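Local coordinates for protein leukotriene A-4 hydrolase (PDB 2XQ0) that acts as a zinc-dependent aminopeptidase of the M1 family that preferentially cleaves di- and tripeptides and shows low epoxide hydrolase activity in vitro, at residues Ser84-Gln89 with Leu101-Ala106; Asn509-Phe514 with Ala557-Lys562; Phe514-Thr519 with Met563-Ile568. All blocks are in the same frame, centred on the assembly; numbering follows the deposited sequence.

Contact 1. Residues Ser84-Gln89 with Leu101-Ala106; sequences SKADFQ and LVINNA
Phe88 and Ile103 face each other as an antiparallel non-hydrogen-bonded pair, their CA atoms 4.3 Å apart, and the hydrogen bonds lie to both sides of them along the strands. Gln89 and Val102 form the next pair, a hydrogen-bonded one: Gln89 N gives to Val102 O in the carbonyl plane, and Val102 N returns a bond of 2.8 Å to Gln89 O. Beyond Phe88 in the other direction, Asn104 N points almost straight at Asp87 O, with an angle of 171° at the hydrogen.

Phe88 can be followed outward. Its CB rests 4.0 Å from Ile103 CG1, while Val102 O approaches the same CB from the backbone and also receives a short CA-H...O contact from Phe88 CA. At CB the chain turns: CG sits between the backbone N and the carbonyl carbon (chi1 71°), which leads the ring off Ile103. The ring's CD1 then reaches Leu101 CD1 at 3.7 Å, the two side chains crossing obliquely, and Ala86 O lies in the ring plane at its edge. A phenylalanine suits this place because its flat apolar ring can reach from beside its partner Ile103 to Leu101, two residues along the opposite strand.

Asn104 suits the end of the pairing, where its ND2 shares a water with Asp87 N, 2.7 Å from ND2, so the strands stay linked where direct backbone bonds cease. Ala86 is small enough to lie against Asn104 O, its CB 3.9 Å away.

On the buried face Leu101 and Ile103 meet strand 111-120, and strand 66-69 pairs with the outer side of 101-104. The whole is a beta hairpin near the edge of the large sheet in the M1 N-terminal domain.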
# COMPACT_ATOMS: atom_id res chain seq x y z
N SER A 84 -3.16 18.18 -35.83
CA SER A 84 -1.96 18.36 -36.63
C SER A 84 -0.72 17.77 -35.98
O SER A 84 -0.56 17.83 -34.78
CB SER A 84 -1.73 19.84 -36.95
OG SER A 84 -2.67 20.33 -37.89
N LYS A 85 0.17 17.23 -36.81
CA LYS A 85 1.42 16.64 -36.33
C LYS A 85 2.26 17.69 -35.60
O LYS A 85 2.44 18.81 -36.08
CB LYS A 85 2.20 16.02 -37.49
CG LYS A 85 3.20 14.93 -37.10
CD LYS A 85 2.51 13.61 -36.74
CE LYS A 85 3.49 12.57 -36.18
NZ LYS A 85 4.20 13.04 -34.95
N ALA A 86 2.77 17.33 -34.43
CA ALA A 86 3.54 18.27 -33.63
C ALA A 86 4.96 17.77 -33.42
O ALA A 86 5.18 16.59 -33.17
CB ALA A 86 2.85 18.51 -32.30
N ASP A 87 5.93 18.67 -33.55
CA ASP A 87 7.32 18.30 -33.32
C ASP A 87 7.52 17.85 -31.88
O ASP A 87 6.96 18.46 -30.97
CB ASP A 87 8.24 19.48 -33.64
CG ASP A 87 8.37 19.74 -35.14
OD1 ASP A 87 8.02 18.84 -35.94
OD2 ASP A 87 8.84 20.83 -35.52
N PHE A 88 8.31 16.80 -31.68
CA PHE A 88 8.59 16.31 -30.34
C PHE A 88 9.94 15.62 -30.30
O PHE A 88 10.43 15.15 -31.33
CB PHE A 88 7.47 15.36 -29.85
CG PHE A 88 7.45 14.02 -30.53
CD1 PHE A 88 8.10 12.93 -29.97
CD2 PHE A 88 6.77 13.85 -31.73
CE1 PHE A 88 8.08 11.68 -30.60
CE2 PHE A 88 6.75 12.61 -32.36
CZ PHE A 88 7.41 11.53 -31.80
N GLN A 89 10.52 15.54 -29.11
CA GLN A 89 11.81 14.88 -28.90
C GLN A 89 11.84 14.29 -27.50
O GLN A 89 11.45 14.93 -26.53
CB GLN A 89 12.96 15.88 -29.08
CG GLN A 89 14.36 15.33 -28.72
CD GLN A 89 14.96 14.42 -29.79
OE1 GLN A 89 15.43 13.32 -29.50
NE2 GLN A 89 14.93 14.88 -31.03
N LEU A 101 9.68 13.87 -22.19
CA LEU A 101 9.18 13.99 -23.55
C LEU A 101 8.89 15.46 -23.79
O LEU A 101 8.15 16.07 -23.03
CB LEU A 101 7.89 13.19 -23.73
CG LEU A 101 7.03 13.51 -24.95
CD1 LEU A 101 7.77 13.19 -26.27
CD2 LEU A 101 5.69 12.75 -24.87
N VAL A 102 9.47 16.02 -24.84
CA VAL A 102 9.39 17.46 -25.07
C VAL A 102 8.60 17.71 -26.34
O VAL A 102 8.93 17.18 -27.40
CB VAL A 102 10.79 18.05 -25.22
CG1 VAL A 102 10.70 19.53 -25.63
CG2 VAL A 102 11.57 17.86 -23.90
N ILE A 103 7.54 18.50 -26.23
CA ILE A 103 6.63 18.71 -27.34
C ILE A 103 6.51 20.20 -27.63
O ILE A 103 6.32 20.99 -26.72
CB ILE A 103 5.23 18.14 -27.04
CG1 ILE A 103 5.30 16.64 -26.73
CG2 ILE A 103 4.29 18.39 -28.22
CD1 ILE A 103 4.03 16.07 -26.06
N ASN A 104 6.63 20.57 -28.90
CA ASN A 104 6.46 21.95 -29.30
C ASN A 104 5.00 22.22 -29.52
O ASN A 104 4.40 21.61 -30.41
CB ASN A 104 7.23 22.21 -30.60
CG ASN A 104 6.83 23.51 -31.27
OD1 ASN A 104 6.71 24.55 -30.62
ND2 ASN A 104 6.61 23.46 -32.57
N ASN A 105 4.40 23.11 -28.74
CA ASN A 105 2.99 23.42 -28.96
C ASN A 105 2.76 24.78 -29.63
O ASN A 105 2.66 25.81 -28.96
CB ASN A 105 2.13 23.24 -27.70
CG ASN A 105 2.57 24.12 -26.56
OD1 ASN A 105 3.75 24.46 -26.43
ND2 ASN A 105 1.62 24.50 -25.71
N ALA A 106 2.68 24.75 -30.95
CA ALA A 106 2.36 25.94 -31.74
C ALA A 106 0.85 26.10 -31.85
O ALA A 106 0.36 26.86 -32.69
CB ALA A 106 2.99 25.84 -33.12
O HOH W 1 5.67 21.72 -34.39

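Contact 2. Residues Asn509-Phe514 with Ala557-Lys562; sequences NQLVLF and AEVVFK
Val512 holds CG1 anti to its backbone N (chi1 168°) and CG2 beside it, which sends the two methyls to different residues of helix 557-569; Lys562, bent at chi2 (-63°), folds its chain back to meet the first. The setting is a pair of nearly parallel helices in the C-terminal helical domain; the axes of the two segments approach to 9.0 Å and are inclined by 17°.

A beta-branched valine fits between the helices because it offers two short, stiff arms. CG2 touches Val559 CG2 at 3.9 Å and also lies against Glu558 O, 3.7 Å away. With an alanine here, the Val559 methyl and the lysine methylenes would probably lose their shared partner, opening a gap between the helices. Val559 CG2 also meets Leu511 CB at 4.0 Å, so one valine methyl touches two successive residues of the other helix.

Glu558 contributes only its CB and backbone to this packing; its carboxylate turns to a salt bridge with Lys590, and its side chain lies about 8 Å from the bound bestatin. The aliphatic part of Lys562 crosses Val512 at about a right angle, with CE 3.6 Å from CG1.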
# COMPACT_ATOMS: atom_id res chain seq x y z
N ASN A 509 -4.60 -12.00 14.63
CA ASN A 509 -3.70 -10.93 15.02
C ASN A 509 -2.98 -11.26 16.32
O ASN A 509 -1.80 -10.96 16.50
CB ASN A 509 -4.47 -9.62 15.18
CG ASN A 509 -4.97 -9.07 13.85
OD1 ASN A 509 -4.22 -8.95 12.88
ND2 ASN A 509 -6.26 -8.73 13.81
N GLN A 510 -3.71 -11.88 17.24
CA GLN A 510 -3.14 -12.24 18.52
C GLN A 510 -2.15 -13.39 18.34
O GLN A 510 -1.07 -13.38 18.96
CB GLN A 510 -4.24 -12.58 19.53
CG GLN A 510 -4.99 -11.35 20.01
CD GLN A 510 -6.18 -11.70 20.87
OE1 GLN A 510 -6.98 -12.56 20.51
NE2 GLN A 510 -6.29 -11.05 22.01
N LEU A 511 -2.50 -14.36 17.50
CA LEU A 511 -1.57 -15.44 17.15
C LEU A 511 -0.30 -14.88 16.51
O LEU A 511 0.81 -15.29 16.86
CB LEU A 511 -2.22 -16.46 16.20
CG LEU A 511 -3.29 -17.36 16.82
CD1 LEU A 511 -4.02 -18.16 15.75
CD2 LEU A 511 -2.67 -18.29 17.86
N VAL A 512 -0.47 -13.96 15.56
CA VAL A 512 0.67 -13.32 14.94
C VAL A 512 1.56 -12.61 15.97
O VAL A 512 2.78 -12.81 15.99
CB VAL A 512 0.21 -12.36 13.82
CG1 VAL A 512 1.35 -11.48 13.37
CG2 VAL A 512 -0.35 -13.17 12.65
N LEU A 513 0.95 -11.80 16.83
CA LEU A 513 1.68 -11.13 17.90
C LEU A 513 2.34 -12.14 18.84
O LEU A 513 3.50 -11.97 19.24
CB LEU A 513 0.77 -10.20 18.71
CG LEU A 513 1.47 -9.47 19.87
CD1 LEU A 513 2.57 -8.53 19.39
CD2 LEU A 513 0.49 -8.70 20.70
N PHE A 514 1.62 -13.19 19.21
CA PHE A 514 2.20 -14.26 20.04
C PHE A 514 3.48 -14.86 19.44
O PHE A 514 4.53 -14.88 20.10
CB PHE A 514 1.17 -15.36 20.29
CG PHE A 514 1.72 -16.55 21.02
CD1 PHE A 514 2.22 -16.43 22.31
CD2 PHE A 514 1.74 -17.80 20.42
CE1 PHE A 514 2.72 -17.53 22.99
CE2 PHE A 514 2.25 -18.91 21.09
CZ PHE A 514 2.74 -18.77 22.38
N ALA A 557 -2.37 -16.85 5.90
CA ALA A 557 -0.99 -16.69 5.47
C ALA A 557 -0.16 -15.89 6.46
O ALA A 557 1.06 -16.03 6.51
CB ALA A 557 -0.94 -16.02 4.09
N GLU A 558 -0.82 -15.03 7.22
CA GLU A 558 -0.13 -14.21 8.22
C GLU A 558 0.37 -15.06 9.38
O GLU A 558 1.48 -14.85 9.87
CB GLU A 558 -1.07 -13.13 8.79
CG GLU A 558 -1.44 -12.04 7.82
CD GLU A 558 -0.43 -10.92 7.82
OE1 GLU A 558 0.55 -11.01 8.59
OE2 GLU A 558 -0.62 -9.95 7.06
N VAL A 559 -0.47 -15.98 9.84
CA VAL A 559 -0.10 -16.87 10.93
C VAL A 559 0.84 -17.95 10.42
O VAL A 559 1.83 -18.29 11.07
CB VAL A 559 -1.32 -17.58 11.53
CG1 VAL A 559 -0.85 -18.68 12.48
CG2 VAL A 559 -2.24 -16.57 12.25
N VAL A 560 0.53 -18.50 9.25
CA VAL A 560 1.38 -19.50 8.64
C VAL A 560 2.81 -18.98 8.50
O VAL A 560 3.76 -19.70 8.77
CB VAL A 560 0.83 -19.95 7.27
CG1 VAL A 560 1.90 -20.67 6.47
CG2 VAL A 560 -0.41 -20.82 7.45
N PHE A 561 2.95 -17.71 8.11
CA PHE A 561 4.27 -17.13 7.94
C PHE A 561 5.02 -17.10 9.26
O PHE A 561 6.18 -17.48 9.32
CB PHE A 561 4.21 -15.71 7.38
CG PHE A 561 5.54 -15.01 7.41
CD1 PHE A 561 6.44 -15.14 6.37
CD2 PHE A 561 5.91 -14.24 8.51
CE1 PHE A 561 7.67 -14.52 6.40
CE2 PHE A 561 7.14 -13.61 8.55
CZ PHE A 561 8.03 -13.75 7.49
N LYS A 562 4.34 -16.62 10.31
CA LYS A 562 4.92 -16.58 11.64
C LYS A 562 5.30 -17.97 12.12
O LYS A 562 6.37 -18.15 12.71
CB LYS A 562 3.93 -15.95 12.62
CG LYS A 562 3.68 -14.48 12.36
CD LYS A 562 4.96 -13.69 12.55
CE LYS A 562 4.73 -12.23 12.26
NZ LYS A 562 5.98 -11.46 12.33

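Contact 3. Residues Phe514-Thr519 with Met563-Ile568; sequences FLETLT and MFKFQI
Two neighbouring helices of the C-terminal helical domain, 508-519 and 557-569, run nearly parallel here, with segment axes 9.4 Å apart at closest approach and 17° between them. Apolar side chains fill the groove, and a charged pair bridges it at one margin.

Phe566 holds CG anti to the backbone N (chi1 173°), which lays the ring along the flank of the interface, where Leu518 CB lies obliquely to it, 4.2 Å from CD1. Thr519 CG2 approaches the edge of the same ring, near its plane, and lies 4.0 Å from Phe566 CA. Leu515 reaches over with both branches: CD1 settles against the backbone at Met563 N, 3.7 Å away, and CD2 against Phe566 CB. A leucine suits this place because its fork lets one residue touch both Met563 and Phe566, about one turn apart on the other helix.

Thr519 uses its two branches differently. Its OG1 bonds back within its own helix to Glu516 O at 2.8 Å, in the carbonyl plane and on a lone pair, which satisfies the hydroxyl and fixes the rotation that turns CG2 to the aromatic ring. Lys565, extended to its tip, crosses Thr519 at about a right angle and brings NZ to Glu516 OE1, a salt bridge whose hydrogen bond is weak at 3.3 Å; the same oxygen has a long, weak ion pair with Lys562. The long chain lets Lys565 keep its charge at the partly exposed margin. Glu516 bends at chi2 (66°) to meet it.

Beyond the pair, Trp533 meets the Phe566 ring edge-to-face, and helix 537-546 packs on Leu518 and Phe566. Helix 469-484 lies against Phe514 and Thr517, while helix 576-582 receives Phe564 and Ile568, enclosing the pair on several sides.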
# COMPACT_ATOMS: atom_id res chain seq x y z
N PHE A 514 1.62 -13.19 19.21
CA PHE A 514 2.20 -14.26 20.04
C PHE A 514 3.48 -14.86 19.44
O PHE A 514 4.53 -14.88 20.10
CB PHE A 514 1.17 -15.36 20.29
CG PHE A 514 1.72 -16.55 21.02
CD1 PHE A 514 2.22 -16.43 22.31
CD2 PHE A 514 1.74 -17.80 20.42
CE1 PHE A 514 2.72 -17.53 22.99
CE2 PHE A 514 2.25 -18.91 21.09
CZ PHE A 514 2.74 -18.77 22.38
N LEU A 515 3.39 -15.35 18.20
CA LEU A 515 4.52 -15.97 17.50
C LEU A 515 5.65 -14.97 17.31
O LEU A 515 6.82 -15.33 17.38
CB LEU A 515 4.10 -16.54 16.14
CG LEU A 515 3.13 -17.73 16.16
CD1 LEU A 515 2.47 -17.93 14.81
CD2 LEU A 515 3.86 -19.00 16.60
N GLU A 516 5.28 -13.72 17.06
CA GLU A 516 6.27 -12.64 17.01
C GLU A 516 7.01 -12.53 18.35
O GLU A 516 8.24 -12.68 18.39
CB GLU A 516 5.59 -11.32 16.60
CG GLU A 516 6.48 -10.08 16.62
CD GLU A 516 7.60 -10.13 15.59
OE1 GLU A 516 7.97 -11.23 15.13
OE2 GLU A 516 8.13 -9.05 15.24
N THR A 517 6.26 -12.30 19.43
CA THR A 517 6.82 -12.16 20.78
C THR A 517 7.76 -13.32 21.15
O THR A 517 8.79 -13.11 21.79
CB THR A 517 5.71 -11.99 21.85
OG1 THR A 517 4.84 -10.90 21.49
CG2 THR A 517 6.30 -11.72 23.24
N LEU A 518 7.42 -14.53 20.74
CA LEU A 518 8.27 -15.70 20.99
C LEU A 518 9.64 -15.60 20.34
O LEU A 518 10.65 -15.99 20.94
CB LEU A 518 7.59 -16.98 20.52
CG LEU A 518 6.42 -17.47 21.36
CD1 LEU A 518 5.76 -18.65 20.67
CD2 LEU A 518 6.88 -17.83 22.77
N THR A 519 9.70 -15.13 19.10
CA THR A 519 10.98 -14.95 18.43
C THR A 519 11.74 -13.76 19.02
O THR A 519 12.96 -13.69 18.95
CB THR A 519 10.83 -14.79 16.90
OG1 THR A 519 10.19 -13.54 16.61
CG2 THR A 519 10.02 -15.95 16.30
N MET A 563 4.43 -18.94 11.88
CA MET A 563 4.72 -20.33 12.22
C MET A 563 6.03 -20.76 11.58
O MET A 563 6.88 -21.34 12.22
CB MET A 563 3.61 -21.27 11.74
CG MET A 563 4.00 -22.75 11.79
SD MET A 563 2.94 -23.84 10.83
CE MET A 563 3.25 -23.27 9.17
N PHE A 564 6.18 -20.47 10.29
CA PHE A 564 7.43 -20.79 9.62
C PHE A 564 8.61 -20.08 10.27
O PHE A 564 9.66 -20.70 10.51
CB PHE A 564 7.34 -20.46 8.13
CG PHE A 564 6.72 -21.55 7.31
CD1 PHE A 564 7.30 -22.81 7.28
CD2 PHE A 564 5.59 -21.33 6.56
CE1 PHE A 564 6.74 -23.83 6.52
CE2 PHE A 564 5.03 -22.34 5.80
CZ PHE A 564 5.61 -23.58 5.78
N LYS A 565 8.44 -18.80 10.59
CA LYS A 565 9.50 -18.01 11.20
C LYS A 565 9.88 -18.55 12.59
O LYS A 565 11.06 -18.66 12.92
CB LYS A 565 9.10 -16.54 11.27
CG LYS A 565 10.19 -15.63 11.80
CD LYS A 565 9.64 -14.23 12.02
CE LYS A 565 10.73 -13.26 12.43
NZ LYS A 565 10.19 -11.92 12.78
N PHE A 566 8.88 -18.88 13.40
CA PHE A 566 9.20 -19.49 14.69
C PHE A 566 9.99 -20.78 14.47
O PHE A 566 10.95 -21.05 15.19
CB PHE A 566 7.97 -19.82 15.51
CG PHE A 566 8.27 -20.59 16.76
CD1 PHE A 566 8.86 -19.96 17.85
CD2 PHE A 566 7.99 -21.95 16.84
CE1 PHE A 566 9.15 -20.67 19.02
CE2 PHE A 566 8.27 -22.66 18.01
CZ PHE A 566 8.85 -22.02 19.09
N GLN A 567 9.57 -21.55 13.47
CA GLN A 567 10.24 -22.81 13.15
C GLN A 567 11.69 -22.56 12.79
O GLN A 567 12.57 -23.35 13.16
CB GLN A 567 9.51 -23.53 12.01
CG GLN A 567 8.26 -24.27 12.46
CD GLN A 567 7.50 -24.89 11.31
OE1 GLN A 567 7.92 -24.81 10.16
NE2 GLN A 567 6.36 -25.51 11.61
N ILE A 568 11.95 -21.45 12.10
CA ILE A 568 13.32 -21.11 11.69
C ILE A 568 14.15 -20.63 12.88
O ILE A 568 15.28 -21.07 13.08
CB ILE A 568 13.33 -20.02 10.59
CG1 ILE A 568 12.64 -20.54 9.32
CG2 ILE A 568 14.75 -19.58 10.28
CD1 ILE A 568 13.17 -21.87 8.83

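In the fold
From the N terminus, contact 1 comes first: it closes a short hairpin connection, with eleven residues between its segments, within the large sheet of the N-terminal domain. The chain then passes through the zinc-binding catalytic domain before reaching helix 508-519. Contacts 2 and 3 each close a loop of just over forty residues, containing helices 537-546 and 548-552, when helix 557-569 returns alongside. Their segments alternate along the chain, so the two loops cross, and they share Phe514; together they form one continuous helix-helix interface, with centres 8 Å apart. Contact 1 lies on the opposite side of the chain's centre, its nearest atoms about 39 Å from contact 2.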